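Local coordinates for putative TetR-family transcriptional regulator (Rhodococcus sp., PDB 2G3B), which probably binds operator DNA as a dimeric transcriptional repressor, reading it with an N-terminal helix-turn-helix as other members of the TetR family do, at residues I58-R61 and A62-Y65; S163-L167 and C168-S172; I129-A132 and I133-Q137. All coordinates share one frame; numbering follows the deposited sequence.

How the contacts relate
All three contacts are local ones in an all-helical TetR-type chain, and none touches another. Contact 1 lies on helix 47-66, which follows the predicted helix-turn-helix and runs into the middle of the chain. Contact 3 comes next in sequence, on helix 115-139. Contact 2 comes last, where helix 148-167 ends and the chain turns toward helix 173-188. The centres of contacts 1 and 2 lie about 20 Å apart. Those of contacts 1 and 3 are separated by about 19 Å, and those of contacts 2 and 3 by about 28 Å. Contact 2 reaches the second subunit, whereas contacts 1 and 3 touch no other chain, so the three sample the helix after the DNA-binding motif, the regulatory domain and the dimer interface.

Contact 1 of 3, residues I58-R61 and A62-Y65; sequences INDR and ARAY
Helix 47-66, the helix that follows the predicted helix-turn-helix in this TetR-type fold, carries an i to i+3 salt bridge between Asp60 and Arg63. Asp60 OD1 receives Arg63 NH2 at 2.6 Å with an N-H...O angle of 149°, and a weaker bond from Arg63 NH1 at 3.1 Å. Both nitrogens therefore share one oxygen. That oxygen sits at the guanidinium edge, in its plane, but the donor comes from above the carboxylate, and the two groups are turned 78° apart. Arg63 gets there because its chain bends at chi3 (50°), which folds the guanidinium back alongside Asp60.

Beside this pair, Asn59 ND2 and Arg63 NH1 are both donors and do not bond; water 1 accepts from ND2 at 2.8 Å and more weakly from NH1. Asn59 OD1 bonds Arg66, and also a glycerol probably left from crystallisation. The edge of the Tyr65 ring meets a backbone oxygen, with CD1 3.2 Å from Arg61 O, while Tyr65 OH bonds Glu93. Arg61 pairs with Glu96 and Asn97, tying the helix to helix 92-110. The backbone bond Arg63 N to Asn59 O (2.8 Å) continues the helix.

Asp60 and Arg63 probably offset each other's charge at the partly exposed side of the helix, with Asp60 OD1 probably polarised by two donors, and the water bridges two further donors that cannot bond each other.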
ATOM      1  N   ILE A  58       2.980 -16.755   3.841  1.00 31.55           N
ATOM      2  CA  ILE A  58       2.467 -15.540   4.507  1.00 32.15           C
ATOM      3  C   ILE A  58       0.939 -15.448   4.292  1.00 32.80           C
ATOM      4  O   ILE A  58       0.154 -15.169   5.245  1.00 31.26           O
ATOM      5  CB  ILE A  58       3.218 -14.293   3.951  1.00 33.52           C
ATOM      6  CG1 ILE A  58       4.701 -14.336   4.419  1.00 34.25           C
ATOM      7  CG2 ILE A  58       2.572 -13.002   4.372  1.00 32.09           C
ATOM      8  CD1 ILE A  58       5.622 -13.477   3.542  1.00 38.83           C
ATOM      9  N   ASN A  59       0.529 -15.723   3.056  1.00 32.92           N
ATOM     10  CA  ASN A  59      -0.934 -15.713   2.738  1.00 34.51           C
ATOM     11  C   ASN A  59      -1.698 -16.813   3.494  1.00 35.10           C
ATOM     12  O   ASN A  59      -2.777 -16.556   4.036  1.00 36.06           O
ATOM     13  CB  ASN A  59      -1.196 -15.848   1.243  1.00 32.85           C
ATOM     14  CG  ASN A  59      -2.692 -15.625   0.871  1.00 35.09           C
ATOM     15  OD1 ASN A  59      -3.297 -14.659   1.311  1.00 33.10           O
ATOM     16  ND2 ASN A  59      -3.271 -16.557   0.156  1.00 30.16           N
ATOM     17  N   ASP A  60      -1.144 -18.024   3.518  1.00 35.57           N
ATOM     18  CA  ASP A  60      -1.672 -19.102   4.349  1.00 36.83           C
ATOM     19  C   ASP A  60      -1.745 -18.746   5.823  1.00 36.47           C
ATOM     20  O   ASP A  60      -2.741 -19.036   6.458  1.00 35.93           O
ATOM     21  CB  ASP A  60      -0.858 -20.395   4.194  1.00 37.37           C
ATOM     22  CG  ASP A  60      -1.054 -21.040   2.822  1.00 42.74           C
ATOM     23  OD1 ASP A  60      -1.981 -20.639   2.074  1.00 49.14           O
ATOM     24  OD2 ASP A  60      -0.282 -21.931   2.479  1.00 45.54           O
ATOM     25  N   ARG A  61      -0.697 -18.125   6.354  1.00 35.79           N
ATOM     26  CA  ARG A  61      -0.708 -17.644   7.733  1.00 38.10           C
ATOM     27  C   ARG A  61      -1.803 -16.574   7.984  1.00 39.44           C
ATOM     28  O   ARG A  61      -2.505 -16.625   9.025  1.00 39.57           O
ATOM     29  CB  ARG A  61       0.677 -17.088   8.099  1.00 38.95           C
ATOM     30  CG  ARG A  61       1.036 -17.232   9.566  1.00 42.69           C
ATOM     31  CD  ARG A  61       2.563 -17.251   9.806  1.00 39.96           C
ATOM     32  NE  ARG A  61       3.191 -15.998   9.376  1.00 37.73           N
ATOM     33  CZ  ARG A  61       4.433 -15.667   9.664  1.00 38.87           C
ATOM     34  NH1 ARG A  61       5.182 -16.537  10.373  1.00 35.34           N
ATOM     35  NH2 ARG A  61       4.922 -14.497   9.236  1.00 36.24           N
ATOM     36  N   ALA A  62      -1.927 -15.616   7.054  1.00 38.65           N
ATOM     37  CA  ALA A  62      -2.925 -14.522   7.147  1.00 40.72           C
ATOM     38  C   ALA A  62      -4.324 -15.112   7.079  1.00 41.73           C
ATOM     39  O   ALA A  62      -5.199 -14.727   7.840  1.00 43.94           O
ATOM     40  CB  ALA A  62      -2.733 -13.544   5.994  1.00 38.23           C
ATOM     41  N   ARG A  63      -4.530 -16.036   6.153  1.00 43.93           N
ATOM     42  CA  ARG A  63      -5.797 -16.775   6.072  1.00 45.03           C
ATOM     43  C   ARG A  63      -6.271 -17.392   7.377  1.00 45.89           C
ATOM     44  O   ARG A  63      -7.458 -17.291   7.688  1.00 46.52           O
ATOM     45  CB  ARG A  63      -5.782 -17.814   4.965  1.00 44.27           C
ATOM     46  CG  ARG A  63      -7.204 -18.201   4.528  1.00 48.06           C
ATOM     47  CD  ARG A  63      -7.236 -18.994   3.250  1.00 51.56           C
ATOM     48  NE  ARG A  63      -6.317 -20.123   3.288  1.00 56.30           N
ATOM     49  CZ  ARG A  63      -5.129 -20.170   2.690  1.00 56.50           C
ATOM     50  NH1 ARG A  63      -4.693 -19.143   1.950  1.00 52.96           N
ATOM     51  NH2 ARG A  63      -4.383 -21.265   2.838  1.00 56.25           N
ATOM     52  N   ALA A  64      -5.372 -18.024   8.135  1.00 46.33           N
ATOM     53  CA  ALA A  64      -5.702 -18.504   9.484  1.00 46.58           C
ATOM     54  C   ALA A  64      -6.255 -17.389  10.402  1.00 47.10           C
ATOM     55  O   ALA A  64      -7.171 -17.640  11.195  1.00 46.63           O
ATOM     56  CB  ALA A  64      -4.488 -19.161  10.134  1.00 47.24           C
ATOM     57  N   TYR A  65      -5.679 -16.179  10.337  1.00 46.08           N
ATOM     58  CA  TYR A  65      -6.194 -15.067  11.148  1.00 45.96           C
ATOM     59  C   TYR A  65      -7.488 -14.506  10.525  1.00 45.87           C
ATOM     60  O   TYR A  65      -8.341 -13.986  11.250  1.00 45.38           O
ATOM     61  CB  TYR A  65      -5.143 -13.964  11.357  1.00 46.53           C
ATOM     62  CG  TYR A  65      -3.975 -14.397  12.262  1.00 47.31           C
ATOM     63  CD1 TYR A  65      -2.796 -14.916  11.721  1.00 46.80           C
ATOM     64  CD2 TYR A  65      -4.063 -14.282  13.647  1.00 48.73           C
ATOM     65  CE1 TYR A  65      -1.727 -15.316  12.542  1.00 44.61           C
ATOM     66  CE2 TYR A  65      -2.995 -14.674  14.488  1.00 46.55           C
ATOM     67  CZ  TYR A  65      -1.834 -15.200  13.923  1.00 47.43           C
ATOM     68  OH  TYR A  65      -0.792 -15.607  14.759  1.00 47.41           O
TER
HETATM   69  O   HOH W   1      -5.976 -17.217  -0.030  1.00 31.13           O

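Contact 2 of 3, residues S163-L167 and C168-S172; sequences SGRWL and CKEIS
Arg165 and Glu170 face each other across a Schellman motif that ends helix 148-167. The motif is defined by Glu170 N bonding Arg165 O at 2.9 Å and Lys169 N bonding Trp166 O at 3.1 Å, with Lys169 as the C-prime residue at positive phi (56°). In the second bond the donor stands above the carbonyl plane rather than on a lone pair.

This reversal brings Glu170 back over the last turn. Its extended chain crosses that of Arg165 at a slant, and the carboxylate and guanidinium planes differ by just 21°. Even so, Glu170 OE2 lies well out of the guanidinium plane, 3.9 Å from Arg165 NE, so the long salt bridge is one of charges alone and no N-H points at the oxygen; the nearer neighbour of OE2 is Arg165 CD, at 3.5 Å. OE2 also bonds a glycerol, probably from crystallisation. The stronger ion pairs go to the second subunit: Arg165 NH2 bonds its Glu160 and Thr156, and Glu170 OE1 its Arg105. The helix terminus thus belongs to the dimer interface.

Next along the chain, Ile171 sends CG2 against the helix backbone, 3.5 Å from Trp166 N, and against the first side-chain carbons of Arg165 and Trp166. CG1 is anti to the backbone N of Ile171 (chi1 -170°), an arrangement that leaves CG2 as the branch facing the helix. Trp166 NE1 bonds Thr173 of the next helix, and Ser172 OG caps Asp175 N at the start of that helix. At the indole edge, in the ring plane, Ile171 O lies 3.7 Å from Trp166 CD1, and water 2 donates to that same Ile171 O at 2.7 Å while also donating to Trp166 O.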
ATOM      1  N   SER A 163      -2.617  -0.664   5.974  1.00 29.27           N
ATOM      2  CA  SER A 163      -1.464  -1.367   6.587  1.00 29.95           C
ATOM      3  C   SER A 163      -0.146  -0.625   6.353  1.00 30.09           C
ATOM      4  O   SER A 163       0.692  -0.557   7.253  1.00 29.80           O
ATOM      5  CB  SER A 163      -1.343  -2.788   6.048  1.00 29.86           C
ATOM      6  OG  SER A 163      -2.540  -3.513   6.424  1.00 33.51           O
ATOM      7  N   GLY A 164       0.007  -0.033   5.166  1.00 29.14           N
ATOM      8  CA  GLY A 164       1.233   0.737   4.869  1.00 30.75           C
ATOM      9  C   GLY A 164       1.380   1.900   5.843  1.00 31.28           C
ATOM     10  O   GLY A 164       2.494   2.196   6.302  1.00 33.09           O
ATOM     11  N   ARG A 165       0.281   2.600   6.145  1.00 30.39           N
ATOM     12  CA  ARG A 165       0.317   3.711   7.104  1.00 29.92           C
ATOM     13  C   ARG A 165       0.498   3.231   8.539  1.00 30.88           C
ATOM     14  O   ARG A 165       1.199   3.842   9.357  1.00 30.55           O
ATOM     15  CB  ARG A 165      -1.021   4.461   6.984  1.00 29.99           C
ATOM     16  CG  ARG A 165      -1.139   5.226   5.635  1.00 28.51           C
ATOM     17  CD  ARG A 165      -2.206   6.311   5.758  1.00 28.32           C
ATOM     18  NE  ARG A 165      -2.454   6.887   4.410  1.00 26.21           N
ATOM     19  CZ  ARG A 165      -3.596   7.458   4.053  1.00 26.94           C
ATOM     20  NH1 ARG A 165      -4.596   7.498   4.944  1.00 31.52           N
ATOM     21  NH2 ARG A 165      -3.726   7.979   2.825  1.00 25.71           N
ATOM     22  N   TRP A 166      -0.125   2.096   8.816  1.00 31.09           N
ATOM     23  CA  TRP A 166      -0.082   1.486  10.148  1.00 30.84           C
ATOM     24  C   TRP A 166       1.351   1.117  10.519  1.00 31.84           C
ATOM     25  O   TRP A 166       1.776   1.372  11.635  1.00 30.45           O
ATOM     26  CB  TRP A 166      -0.951   0.242  10.133  1.00 30.03           C
ATOM     27  CG  TRP A 166      -0.967  -0.602  11.401  1.00 31.46           C
ATOM     28  CD1 TRP A 166      -1.277  -0.189  12.693  1.00 29.79           C
ATOM     29  CD2 TRP A 166      -0.829  -2.020  11.453  1.00 31.13           C
ATOM     30  NE1 TRP A 166      -1.294  -1.292  13.536  1.00 32.85           N
ATOM     31  CE2 TRP A 166      -0.999  -2.417  12.805  1.00 30.90           C
ATOM     32  CE3 TRP A 166      -0.517  -3.002  10.480  1.00 32.89           C
ATOM     33  CZ2 TRP A 166      -0.893  -3.774  13.219  1.00 32.33           C
ATOM     34  CZ3 TRP A 166      -0.407  -4.318  10.862  1.00 31.75           C
ATOM     35  CH2 TRP A 166      -0.584  -4.705  12.251  1.00 33.46           C
ATOM     36  N   LEU A 167       2.054   0.513   9.574  1.00 31.68           N
ATOM     37  CA  LEU A 167       3.434   0.121   9.771  1.00 32.00           C
ATOM     38  C   LEU A 167       4.451   1.266   9.903  1.00 32.94           C
ATOM     39  O   LEU A 167       5.564   1.041  10.418  1.00 33.51           O
ATOM     40  CB  LEU A 167       3.848  -0.853   8.672  1.00 31.72           C
ATOM     41  CG  LEU A 167       3.085  -2.174   8.609  1.00 31.10           C
ATOM     42  CD1 LEU A 167       3.377  -2.863   7.257  1.00 30.85           C
ATOM     43  CD2 LEU A 167       3.430  -3.056   9.845  1.00 33.06           C
ATOM     44  N   CYS A 168       4.107   2.467   9.410  1.00 33.39           N
ATOM     45  CA  CYS A 168       4.861   3.721   9.615  1.00 33.55           C
ATOM     46  C   CYS A 168       4.464   4.446  10.906  1.00 33.04           C
ATOM     47  O   CYS A 168       4.825   5.620  11.113  1.00 31.92           O
ATOM     48  CB  CYS A 168       4.489   4.733   8.477  1.00 34.00           C
ATOM     49  SG  CYS A 168       5.023   4.262   6.888  1.00 39.15           S
ATOM     50  N   LYS A 169       3.607   3.812  11.716  1.00 33.88           N
ATOM     51  CA  LYS A 169       2.966   4.411  12.890  1.00 32.14           C
ATOM     52  C   LYS A 169       2.192   5.681  12.612  1.00 32.14           C
ATOM     53  O   LYS A 169       2.045   6.509  13.498  1.00 30.94           O
ATOM     54  CB  LYS A 169       3.993   4.681  14.009  1.00 34.67           C
ATOM     55  CG  LYS A 169       4.923   3.493  14.302  1.00 37.49           C
ATOM     56  CD  LYS A 169       4.255   2.515  15.238  1.00 46.56           C
ATOM     57  CE  LYS A 169       5.230   1.430  15.725  1.00 53.74           C
ATOM     58  NZ  LYS A 169       5.796   1.663  17.142  1.00 56.85           N
ATOM     59  N   GLU A 170       1.707   5.828  11.386  1.00 32.06           N
ATOM     60  CA  GLU A 170       0.958   7.031  10.963  1.00 33.22           C
ATOM     61  C   GLU A 170      -0.528   6.971  11.374  1.00 32.58           C
ATOM     62  O   GLU A 170      -1.217   8.001  11.487  1.00 32.60           O
ATOM     63  CB  GLU A 170       1.034   7.149   9.435  1.00 32.59           C
ATOM     64  CG  GLU A 170       0.533   8.443   8.921  1.00 32.79           C
ATOM     65  CD  GLU A 170       0.946   8.639   7.513  1.00 35.00           C
ATOM     66  OE1 GLU A 170       2.158   8.664   7.213  1.00 31.18           O
ATOM     67  OE2 GLU A 170       0.061   8.807   6.688  1.00 33.65           O
ATOM     68  N   ILE A 171      -1.023   5.746  11.536  1.00 31.83           N
ATOM     69  CA  ILE A 171      -2.356   5.520  11.993  1.00 31.94           C
ATOM     70  C   ILE A 171      -2.269   4.410  13.060  1.00 31.41           C
ATOM     71  O   ILE A 171      -1.450   3.472  12.917  1.00 29.09           O
ATOM     72  CB  ILE A 171      -3.271   5.113  10.779  1.00 31.69           C
ATOM     73  CG1 ILE A 171      -4.739   5.129  11.247  1.00 32.73           C
ATOM     74  CG2 ILE A 171      -2.806   3.766  10.212  1.00 32.05           C
ATOM     75  CD1 ILE A 171      -5.825   4.806  10.190  1.00 34.06           C
ATOM     76  N   SER A 172      -3.087   4.516  14.122  1.00 31.77           N
ATOM     77  CA  SER A 172      -3.084   3.527  15.197  1.00 32.00           C
ATOM     78  C   SER A 172      -3.800   2.269  14.736  1.00 32.28           C
ATOM     79  O   SER A 172      -4.675   2.302  13.811  1.00 31.07           O
ATOM     80  CB  SER A 172      -3.815   4.072  16.448  1.00 33.32           C
ATOM     81  OG  SER A 172      -5.214   4.341  16.101  1.00 34.04           O
TER
HETATM   82  O   HOH W   2       0.642   2.508  14.294  1.00 32.35           O

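Contact 3 of 3, residues I129-A132 and I133-Q137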
ATOM      1  N   ILE A 129     -12.498 -13.000  -0.631  1.00 33.28           N
ATOM      2  CA  ILE A 129     -13.405 -11.885  -0.412  1.00 32.83           C
ATOM      3  C   ILE A 129     -14.497 -11.823  -1.484  1.00 33.15           C
ATOM      4  O   ILE A 129     -15.690 -11.680  -1.156  1.00 34.15           O
ATOM      5  CB  ILE A 129     -12.650 -10.538  -0.376  1.00 33.10           C
ATOM      6  CG1 ILE A 129     -11.657 -10.477   0.800  1.00 33.75           C
ATOM      7  CG2 ILE A 129     -13.655  -9.381  -0.280  1.00 35.21           C
ATOM      8  CD1 ILE A 129     -12.370 -10.492   2.188  1.00 41.50           C
ATOM      9  N   ALA A 130     -14.118 -11.933  -2.765  1.00 31.37           N
ATOM     10  CA  ALA A 130     -15.116 -12.000  -3.852  1.00 29.22           C
ATOM     11  C   ALA A 130     -16.115 -13.121  -3.610  1.00 29.46           C
ATOM     12  O   ALA A 130     -17.306 -12.929  -3.770  1.00 29.00           O
ATOM     13  CB  ALA A 130     -14.425 -12.215  -5.213  1.00 29.48           C
ATOM     14  N   ASP A 131     -15.644 -14.315  -3.267  1.00 29.63           N
ATOM     15  CA  ASP A 131     -16.579 -15.418  -3.087  1.00 31.06           C
ATOM     16  C   ASP A 131     -17.575 -15.122  -1.973  1.00 31.78           C
ATOM     17  O   ASP A 131     -18.750 -15.439  -2.087  1.00 32.57           O
ATOM     18  CB  ASP A 131     -15.836 -16.712  -2.776  1.00 30.05           C
ATOM     19  CG  ASP A 131     -16.777 -17.900  -2.629  1.00 32.14           C
ATOM     20  OD1 ASP A 131     -17.530 -18.218  -3.577  1.00 31.63           O
ATOM     21  OD2 ASP A 131     -16.761 -18.555  -1.579  1.00 33.44           O
ATOM     22  N   ALA A 132     -17.081 -14.543  -0.878  1.00 32.50           N
ATOM     23  CA  ALA A 132     -17.960 -14.154   0.219  1.00 34.27           C
ATOM     24  C   ALA A 132     -19.065 -13.248  -0.261  1.00 33.83           C
ATOM     25  O   ALA A 132     -20.251 -13.457   0.066  1.00 34.80           O
ATOM     26  CB  ALA A 132     -17.129 -13.490   1.382  1.00 33.06           C
ATOM     27  N   ILE A 133     -18.690 -12.235  -1.043  1.00 34.11           N
ATOM     28  CA  ILE A 133     -19.669 -11.247  -1.597  1.00 33.93           C
ATOM     29  C   ILE A 133     -20.682 -11.926  -2.549  1.00 33.32           C
ATOM     30  O   ILE A 133     -21.913 -11.689  -2.464  1.00 34.62           O
ATOM     31  CB  ILE A 133     -18.943 -10.072  -2.327  1.00 34.06           C
ATOM     32  CG1 ILE A 133     -18.121  -9.235  -1.330  1.00 35.24           C
ATOM     33  CG2 ILE A 133     -19.978  -9.189  -3.121  1.00 34.51           C
ATOM     34  CD1 ILE A 133     -17.073  -8.322  -1.988  1.00 33.83           C
ATOM     35  N   VAL A 134     -20.197 -12.768  -3.473  1.00 32.53           N
ATOM     36  CA  VAL A 134     -21.135 -13.495  -4.389  1.00 30.64           C
ATOM     37  C   VAL A 134     -22.122 -14.367  -3.612  1.00 30.84           C
ATOM     38  O   VAL A 134     -23.327 -14.451  -3.956  1.00 30.74           O
ATOM     39  CB  VAL A 134     -20.399 -14.460  -5.395  1.00 30.70           C
ATOM     40  CG1 VAL A 134     -21.430 -15.088  -6.349  1.00 27.56           C
ATOM     41  CG2 VAL A 134     -19.307 -13.729  -6.206  1.00 30.60           C
ATOM     42  N   GLN A 135     -21.610 -15.062  -2.597  1.00 31.80           N
ATOM     43  CA  GLN A 135     -22.467 -15.975  -1.797  1.00 33.98           C
ATOM     44  C   GLN A 135     -23.556 -15.125  -1.145  1.00 34.05           C
ATOM     45  O   GLN A 135     -24.734 -15.458  -1.149  1.00 34.41           O
ATOM     46  CB  GLN A 135     -21.647 -16.724  -0.709  1.00 33.27           C
ATOM     47  CG  GLN A 135     -20.616 -17.822  -1.227  1.00 33.79           C
ATOM     48  CD  GLN A 135     -21.176 -18.754  -2.323  1.00 33.47           C
ATOM     49  OE1 GLN A 135     -22.337 -19.200  -2.260  1.00 33.29           O
ATOM     50  NE2 GLN A 135     -20.330 -19.083  -3.316  1.00 28.61           N
ATOM     51  N   ALA A 136     -23.140 -13.990  -0.614  1.00 35.51           N
ATOM     52  CA  ALA A 136     -24.056 -13.082   0.097  1.00 36.61           C
ATOM     53  C   ALA A 136     -25.043 -12.391  -0.860  1.00 36.75           C
ATOM     54  O   ALA A 136     -26.136 -12.008  -0.475  1.00 36.42           O
ATOM     55  CB  ALA A 136     -23.244 -12.029   0.887  1.00 35.98           C
ATOM     56  N   GLN A 137     -24.667 -12.199  -2.110  1.00 37.02           N
ATOM     57  CA  GLN A 137     -25.652 -11.630  -3.038  1.00 36.56           C
ATOM     58  C   GLN A 137     -26.742 -12.647  -3.368  1.00 37.09           C
ATOM     59  O   GLN A 137     -27.913 -12.263  -3.570  1.00 37.35           O
ATOM     60  CB  GLN A 137     -24.986 -11.055  -4.289  1.00 36.51           C
ATOM     61  CG  GLN A 137     -24.007  -9.882  -4.002  1.00 36.49           C
ATOM     62  CD  GLN A 137     -23.399  -9.334  -5.279  1.00 38.31           C
ATOM     63  OE1 GLN A 137     -22.948 -10.097  -6.114  1.00 40.05           O
ATOM     64  NE2 GLN A 137     -23.392  -8.012  -5.438  1.00 40.11           N
TER
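Asp131 OD1 accepts Gln135 NE2 at 2.9 Å in a nearly straight bond, with an N-H...O angle of 170°, one turn apart on helix 115-139. The donor meets the oxygen on its syn side, tilted out of the carboxylate plane, whereas the oxygen lies almost exactly in the amide plane of Gln135; the two planes are 60° apart. Two torsions close the i to i+4 link. Asp131 swings CG anti to its own nitrogen (chi1 -178°), which brings the carboxylate along the helix toward the next turn, and Gln135 bends at chi2 to bring its amide back. The first torsion of Gln135, with CG beside the backbone N, lays CG 3.1 Å from Asp131 O, the peptide oxygen that accepts Gln135 N at 2.9 Å.

The buried side of the same turns is apolar. Ile129 CG2 meets Ile133 CD1 at 4.0 Å, the two chains crossing at a slant, and Ile133 CG1 passes 3.5 Å from Ile129 O. Ile129 is also packed between helix 76-86, at Leu80 and Leu84, and helix 148-167, at Met155. Ala136, small and buried, fits against Ala76. Val134 sits on an exposed part of the helix, with CG2 3.3 Å from Ala130 O, and still touches Pro148. Four successive i to i+4 bonds, from Ile133 N to Ile129 O through Ala136 N to Ala132 O, carry the main chain.

Burial marks this helix of the regulatory domain as amphipathic: the exposed Asp131 and Gln135 link successive turns, while Ile129 and Ile133 are buried, and Ile129 and Ala136 join the helix to its neighbours. Because Gln135 donates without carrying charge, Asp131 probably keeps its negative charge largely uncompensated within this pair.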